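Local structure of 2-oxoglutarate-dependent dioxygenase DAO (Oryza sativa subsp. indica, 6KUN) at residues D101-C104 with A105-A109; K118-A121 with E122-S126. The protein probably catalyses the irreversible, iron- and 2-oxoglutarate-dependent oxidation of the auxin indole-3-acetic acid to inactive 2-oxoindole-3-acetic acid, so maintaining auxin homeostasis in reproductive organs. One frame throughout, in Å; residues are numbered along the deposited sequence.

Interaction 1 of 2, residues D101-C104 with A105-A109; sequences DAFC and ARLDA
Leu107 lays both of its methyl groups against one end of the Phe103 ring, four residues back along the chain. Its CD1 is 3.9 Å from CE1 of Phe103, its CD2 lies 4.0 Å from the same CE1, and CD2 also reaches CZ, so the forked end of the leucine meets the CE1-CZ end of the ring at a slant. Phe103 can be met there because its CG stands anti to the backbone N (chi1 -177°), which swings the ring forward along the helix although its CB starts out away from the following turn. Both side chains are buried, and both also lean on Ile70. With an alanine at Leu107, the end of the Phe103 ring would probably lose its two methyl neighbours, and a gap would open between this helix end and Ile70. On another flank the extended chain of Arg106 runs back over Ala102, whose CB sits beneath one face of the guanidinium, 3.9 Å from NH2 of Arg106. The carbonyl O of Ile70 holds the charged end through a hydrogen bond from NH1 of Arg106. Beneath these side chains the backbone bonding changes character. Ala105 N donates to Asp101 O in a regular helical bond of 2.9 Å, whereas the bond from Arg106 N to Ala102 O is weak. Arg106 N also bonds to Phe103 O at 3.2 Å, approaching from above the carbonyl plane, and that oxygen takes a second, weak bond from Leu107 N. Tightening from i+4 toward i+3 bonding, followed by the departure of Leu107 from helical angles, is characteristic of a helix C-terminus, here the last turn of helix 97-106 with an apolar i, i+4 pair packed beside its exit.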
ATOM      1  N   ASP B 101     -23.424  -7.576 -12.179  1.00 19.10           N
ATOM      2  CA  ASP B 101     -23.700  -8.903 -11.633  1.00 19.34           C
ATOM      3  C   ASP B 101     -23.194 -10.004 -12.572  1.00 19.55           C
ATOM      4  O   ASP B 101     -22.484 -10.928 -12.147  1.00 22.51           O
ATOM      5  CB  ASP B 101     -25.198  -9.026 -11.379  1.00 26.20           C
ATOM      6  CG  ASP B 101     -25.708  -8.044 -10.341  1.00 43.73           C
ATOM      7  OD1 ASP B 101     -24.897  -7.347  -9.692  1.00 51.58           O
ATOM      8  OD2 ASP B 101     -26.945  -7.959 -10.177  1.00 61.97           O
ATOM      9  N   ALA B 102     -23.529  -9.912 -13.862  1.00 20.17           N
ATOM     10  CA  ALA B 102     -23.199 -10.988 -14.802  1.00 16.60           C
ATOM     11  C   ALA B 102     -21.713 -11.048 -15.084  1.00 20.12           C
ATOM     12  O   ALA B 102     -21.143 -12.137 -15.242  1.00 22.37           O
ATOM     13  CB  ALA B 102     -23.986 -10.800 -16.101  1.00 23.56           C
ATOM     14  N   PHE B 103     -21.065  -9.901 -15.177  1.00 18.53           N
ATOM     15  CA  PHE B 103     -19.612  -9.862 -15.332  1.00 12.96           C
ATOM     16  C   PHE B 103     -18.928 -10.616 -14.193  1.00 13.14           C
ATOM     17  O   PHE B 103     -18.114 -11.516 -14.435  1.00 16.80           O
ATOM     18  CB  PHE B 103     -19.139  -8.399 -15.401  1.00 16.63           C
ATOM     19  CG  PHE B 103     -17.653  -8.221 -15.630  1.00 15.67           C
ATOM     20  CD1 PHE B 103     -16.782  -8.104 -14.562  1.00 17.10           C
ATOM     21  CD2 PHE B 103     -17.148  -8.104 -16.892  1.00 16.76           C
ATOM     22  CE1 PHE B 103     -15.436  -7.922 -14.786  1.00 22.15           C
ATOM     23  CE2 PHE B 103     -15.795  -7.940 -17.113  1.00 23.93           C
ATOM     24  CZ  PHE B 103     -14.939  -7.835 -16.043  1.00 18.79           C
ATOM     25  N   CYS B 104     -19.259 -10.263 -12.946  1.00 18.32           N
ATOM     26  CA  CYS B 104     -18.572 -10.886 -11.806  1.00 19.90           C
ATOM     27  C   CYS B 104     -18.977 -12.344 -11.645  1.00 18.76           C
ATOM     28  O   CYS B 104     -18.178 -13.151 -11.187  1.00 23.24           O
ATOM     29  CB  CYS B 104     -18.850 -10.090 -10.538  1.00 24.54           C
ATOM     30  SG  CYS B 104     -18.156  -8.347 -10.684  1.00 22.02           S
ATOM     31  N   ALA B 105     -20.201 -12.694 -12.026  1.00 20.27           N
ATOM     32  CA  ALA B 105     -20.632 -14.085 -11.933  1.00 26.87           C
ATOM     33  C   ALA B 105     -19.892 -14.948 -12.951  1.00 28.86           C
ATOM     34  O   ALA B 105     -19.651 -16.133 -12.697  1.00 28.57           O
ATOM     35  CB  ALA B 105     -22.141 -14.184 -12.125  1.00 21.10           C
ATOM     36  N   ARG B 106     -19.468 -14.339 -14.072  1.00 25.88           N
ATOM     37  CA  ARG B 106     -18.873 -15.055 -15.180  1.00 17.93           C
ATOM     38  C   ARG B 106     -17.367 -15.013 -15.222  1.00 23.57           C
ATOM     39  O   ARG B 106     -16.763 -15.735 -16.018  1.00 19.98           O
ATOM     40  CB  ARG B 106     -19.428 -14.534 -16.498  1.00 20.37           C
ATOM     41  CG  ARG B 106     -20.898 -14.803 -16.627  1.00 25.04           C
ATOM     42  CD  ARG B 106     -21.411 -14.368 -17.991  1.00 31.71           C
ATOM     43  NE  ARG B 106     -22.858 -14.162 -17.941  1.00 22.52           N
ATOM     44  CZ  ARG B 106     -23.593 -13.641 -18.924  1.00 26.24           C
ATOM     45  NH1 ARG B 106     -23.035 -13.267 -20.059  1.00 30.85           N
ATOM     46  NH2 ARG B 106     -24.877 -13.485 -18.740  1.00 22.88           N
ATOM     47  N   LEU B 107     -16.736 -14.221 -14.377  1.00 24.46           N
ATOM     48  CA  LEU B 107     -15.283 -14.229 -14.308  1.00 16.95           C
ATOM     49  C   LEU B 107     -14.778 -15.603 -13.919  1.00 21.43           C
ATOM     50  O   LEU B 107     -15.282 -16.223 -12.980  1.00 26.64           O
ATOM     51  CB  LEU B 107     -14.790 -13.216 -13.284  1.00 26.54           C
ATOM     52  CG  LEU B 107     -14.738 -11.765 -13.714  1.00 26.75           C
ATOM     53  CD1 LEU B 107     -14.495 -10.949 -12.443  1.00 29.83           C
ATOM     54  CD2 LEU B 107     -13.644 -11.520 -14.711  1.00 24.55           C
ATOM     55  N   ASP B 108     -13.767 -16.063 -14.616  1.00 17.79           N
ATOM     56  CA  ASP B 108     -13.081 -17.288 -14.210  1.00 22.27           C
ATOM     57  C   ASP B 108     -12.030 -16.913 -13.145  1.00 21.77           C
ATOM     58  O   ASP B 108     -10.912 -16.508 -13.461  1.00 30.93           O
ATOM     59  CB  ASP B 108     -12.443 -17.955 -15.414  1.00 27.33           C
ATOM     60  CG  ASP B 108     -11.766 -19.243 -15.045  1.00 34.20           C
ATOM     61  OD1 ASP B 108     -11.876 -19.687 -13.875  1.00 33.93           O
ATOM     62  OD2 ASP B 108     -11.131 -19.808 -15.948  1.00 36.37           O
ATOM     63  N   ALA B 109     -12.405 -17.026 -11.901  1.00 23.20           N
ATOM     64  CA  ALA B 109     -11.554 -16.635 -10.802  1.00 26.71           C
ATOM     65  C   ALA B 109     -12.153 -17.200  -9.536  1.00 22.23           C
ATOM     66  O   ALA B 109     -13.344 -17.540  -9.528  1.00 27.31           O
ATOM     67  CB  ALA B 109     -11.484 -15.107 -10.704  1.00 27.15           C
TER

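Interaction 2 of 2, residues K118-A121 with E122-S126; sequences KAYA and ERMHS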
ATOM      1  N   LYS B 118     -16.726  -7.119  -7.520  1.00 17.54           N
ATOM      2  CA  LYS B 118     -18.093  -6.627  -7.552  1.00 17.96           C
ATOM      3  C   LYS B 118     -18.266  -5.474  -6.582  1.00 17.22           C
ATOM      4  O   LYS B 118     -18.838  -4.431  -6.944  1.00 19.51           O
ATOM      5  CB  LYS B 118     -19.053  -7.765  -7.223  1.00 21.95           C
ATOM      6  CG  LYS B 118     -20.517  -7.409  -7.299  1.00 27.52           C
ATOM      7  CD  LYS B 118     -21.395  -8.668  -7.131  1.00 35.64           C
ATOM      8  CE  LYS B 118     -22.868  -8.302  -7.255  1.00 40.74           C
ATOM      9  NZ  LYS B 118     -23.663  -9.392  -7.863  1.00 49.99           N
ATOM     10  N   ALA B 119     -17.794  -5.642  -5.341  1.00 19.80           N
ATOM     11  CA  ALA B 119     -17.975  -4.604  -4.336  1.00 15.87           C
ATOM     12  C   ALA B 119     -17.246  -3.331  -4.733  1.00 24.42           C
ATOM     13  O   ALA B 119     -17.798  -2.226  -4.612  1.00 17.97           O
ATOM     14  CB  ALA B 119     -17.498  -5.109  -2.961  1.00 24.33           C
ATOM     15  N   TYR B 120     -16.021  -3.476  -5.215  1.00 18.42           N
ATOM     16  CA  TYR B 120     -15.253  -2.381  -5.678  1.00 20.97           C
ATOM     17  C   TYR B 120     -15.933  -1.634  -6.830  1.00 23.61           C
ATOM     18  O   TYR B 120     -16.045  -0.472  -6.773  1.00 23.14           O
ATOM     19  CB  TYR B 120     -13.821  -2.771  -6.014  1.00 22.04           C
ATOM     20  CG  TYR B 120     -12.841  -1.725  -5.708  1.00 16.89           C
ATOM     21  CD1 TYR B 120     -12.399  -1.579  -4.448  1.00 24.04           C
ATOM     22  CD2 TYR B 120     -12.367  -0.863  -6.660  1.00 19.89           C
ATOM     23  CE1 TYR B 120     -11.503  -0.647  -4.125  1.00 30.51           C
ATOM     24  CE2 TYR B 120     -11.449   0.098  -6.335  1.00 25.35           C
ATOM     25  CZ  TYR B 120     -11.023   0.175  -5.053  1.00 35.06           C
ATOM     26  OH  TYR B 120     -10.148   1.065  -4.568  1.00 46.55           O
ATOM     27  N   ALA B 121     -16.367  -2.333  -7.845  1.00 16.81           N
ATOM     28  CA  ALA B 121     -17.010  -1.678  -8.993  1.00 15.45           C
ATOM     29  C   ALA B 121     -18.208  -0.867  -8.518  1.00 18.58           C
ATOM     30  O   ALA B 121     -18.370   0.322  -8.868  1.00 21.33           O
ATOM     31  CB  ALA B 121     -17.441  -2.706 -10.047  1.00 24.24           C
ATOM     32  N   GLU B 122     -19.025  -1.480  -7.672  1.00 21.01           N
ATOM     33  CA  GLU B 122     -20.187  -0.802  -7.120  1.00 17.74           C
ATOM     34  C   GLU B 122     -19.783   0.438  -6.321  1.00 21.46           C
ATOM     35  O   GLU B 122     -20.390   1.509  -6.486  1.00 22.94           O
ATOM     36  CB  GLU B 122     -20.954  -1.787  -6.236  1.00 22.38           C
ATOM     37  CG  GLU B 122     -21.717  -2.825  -7.019  1.00 25.68           C
ATOM     38  CD  GLU B 122     -22.215  -3.964  -6.131  1.00 42.07           C
ATOM     39  OE1 GLU B 122     -21.836  -4.022  -4.935  1.00 44.94           O
ATOM     40  OE2 GLU B 122     -22.975  -4.814  -6.642  1.00 48.96           O
ATOM     41  N   ARG B 123     -18.748   0.313  -5.457  1.00 20.93           N
ATOM     42  CA  ARG B 123     -18.333   1.437  -4.636  1.00 20.07           C
ATOM     43  C   ARG B 123     -17.740   2.557  -5.488  1.00 21.09           C
ATOM     44  O   ARG B 123     -17.990   3.756  -5.241  1.00 22.50           O
ATOM     45  CB  ARG B 123     -17.334   0.995  -3.567  1.00 28.51           C
ATOM     46  CG  ARG B 123     -17.880  -0.032  -2.607  1.00 51.30           C
ATOM     47  CD  ARG B 123     -19.071   0.503  -1.888  1.00 60.50           C
ATOM     48  NE  ARG B 123     -18.720   1.724  -1.182  1.00 58.47           N
ATOM     49  CZ  ARG B 123     -18.212   1.745   0.041  1.00 53.62           C
ATOM     50  NH1 ARG B 123     -18.010   0.603   0.696  1.00 27.73           N
ATOM     51  NH2 ARG B 123     -17.914   2.908   0.605  1.00 53.29           N
ATOM     52  N   MET B 124     -16.962   2.192  -6.494  1.00 16.96           N
ATOM     53  CA  MET B 124     -16.432   3.199  -7.395  1.00 15.74           C
ATOM     54  C   MET B 124     -17.534   3.892  -8.178  1.00 24.90           C
ATOM     55  O   MET B 124     -17.431   5.096  -8.483  1.00 17.00           O
ATOM     56  CB  MET B 124     -15.454   2.555  -8.365  1.00 19.33           C
ATOM     57  CG  MET B 124     -14.182   2.102  -7.760  1.00 36.94           C
ATOM     58  SD  MET B 124     -12.858   3.194  -8.245  1.00 65.58           S
ATOM     59  CE  MET B 124     -12.353   2.422  -9.748  1.00 48.81           C
ATOM     60  N   HIS B 125     -18.595   3.166  -8.512  1.00 21.14           N
ATOM     61  CA  HIS B 125     -19.704   3.822  -9.188  1.00 16.44           C
ATOM     62  C   HIS B 125     -20.331   4.900  -8.293  1.00 17.42           C
ATOM     63  O   HIS B 125     -20.572   6.026  -8.733  1.00 19.73           O
ATOM     64  CB  HIS B 125     -20.752   2.813  -9.603  1.00 22.40           C
ATOM     65  CG  HIS B 125     -21.923   3.454 -10.261  1.00 24.04           C
ATOM     66  ND1 HIS B 125     -23.179   3.467  -9.706  1.00 20.35           N
ATOM     67  CD2 HIS B 125     -22.007   4.172 -11.399  1.00 19.63           C
ATOM     68  CE1 HIS B 125     -23.985   4.152 -10.485  1.00 20.32           C
ATOM     69  NE2 HIS B 125     -23.300   4.561 -11.531  1.00 21.50           N
ATOM     70  N   SER B 126     -20.629   4.550  -7.033  1.00 19.34           N
ATOM     71  CA  SER B 126     -21.185   5.518  -6.094  1.00 21.82           C
ATOM     72  C   SER B 126     -20.258   6.723  -5.936  1.00 22.18           C
ATOM     73  O   SER B 126     -20.722   7.871  -5.852  1.00 20.32           O
ATOM     74  CB  SER B 126     -21.404   4.858  -4.727  1.00 28.24           C
ATOM     75  OG  SER B 126     -22.416   3.870  -4.783  1.00 36.81           O
TER
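Tyr120 and Met124 meet one helical turn apart, with CG of Met124 lying 3.6 Å from CD2 of the tyrosine ring. Rotation about CB-CG of the methionine (chi2 -107°) brings SD near CE2 of Tyr120 at 3.9 Å in an oblique Met-aromatic contact. Four backbone carbonyls are satisfied in succession beneath them. Glu122 N donates to Lys118 O almost straight, at an N-H...O angle of 169°; Arg123 N reaches Ala119 O at 2.8 Å; Met124 N bonds to Tyr120 O, again nearly straight at 170°; and His125 N closes on Ala121 O at 2.9 Å. The charged side chains find their partners differently. Lys118 and Glu122 slant across each other, and OE2 of Glu122 rests 3.5 Å from CE of Lys118, but NZ remains 4.8 Å from that oxygen and instead forms a salt bridge with Asp101. The carboxylate is therefore a nearby opposite charge that may add a mild electrostatic attraction. The Arg123 chain is bent at chi2 and chi3, its CG close to Ala119 O, and NH2 gives a weak hydrogen bond to the carbonyl of Gly40. Tyr120 packs on helix 43-57, while Met124 touches Phe153 and the strand 242-249. Regular i to i+4 bonding marks an alpha-helix, and a buried flank of Tyr120 and Met124 against an exposed Glu122 marks an amphipathic one, here the long helix 111-138 packed against the sheet of the jelly-roll fold.

In the fold
Interactions 1 and 2 sit on successive helices, 97-106 and 111-138, with their centres about 14 Å apart, and the two touch directly. Asp101 OD1 and Lys118 NZ form a salt bridge of 3.0 Å, and alongside it Cys104 SG packs 3.6 Å from CA of Lys118, so one salt bridge and one packing contact join the helices. Their relation to the active site differs. The side chain of Met124 in interaction 2 lies about 10 Å from the bound 2-oxoglutarate and about 12 Å from that of Asp175, a predicted iron ligand. Interaction 1 is more peripheral, with the Phe103 side chain about 13 Å from the bound indole-3-acetic acid.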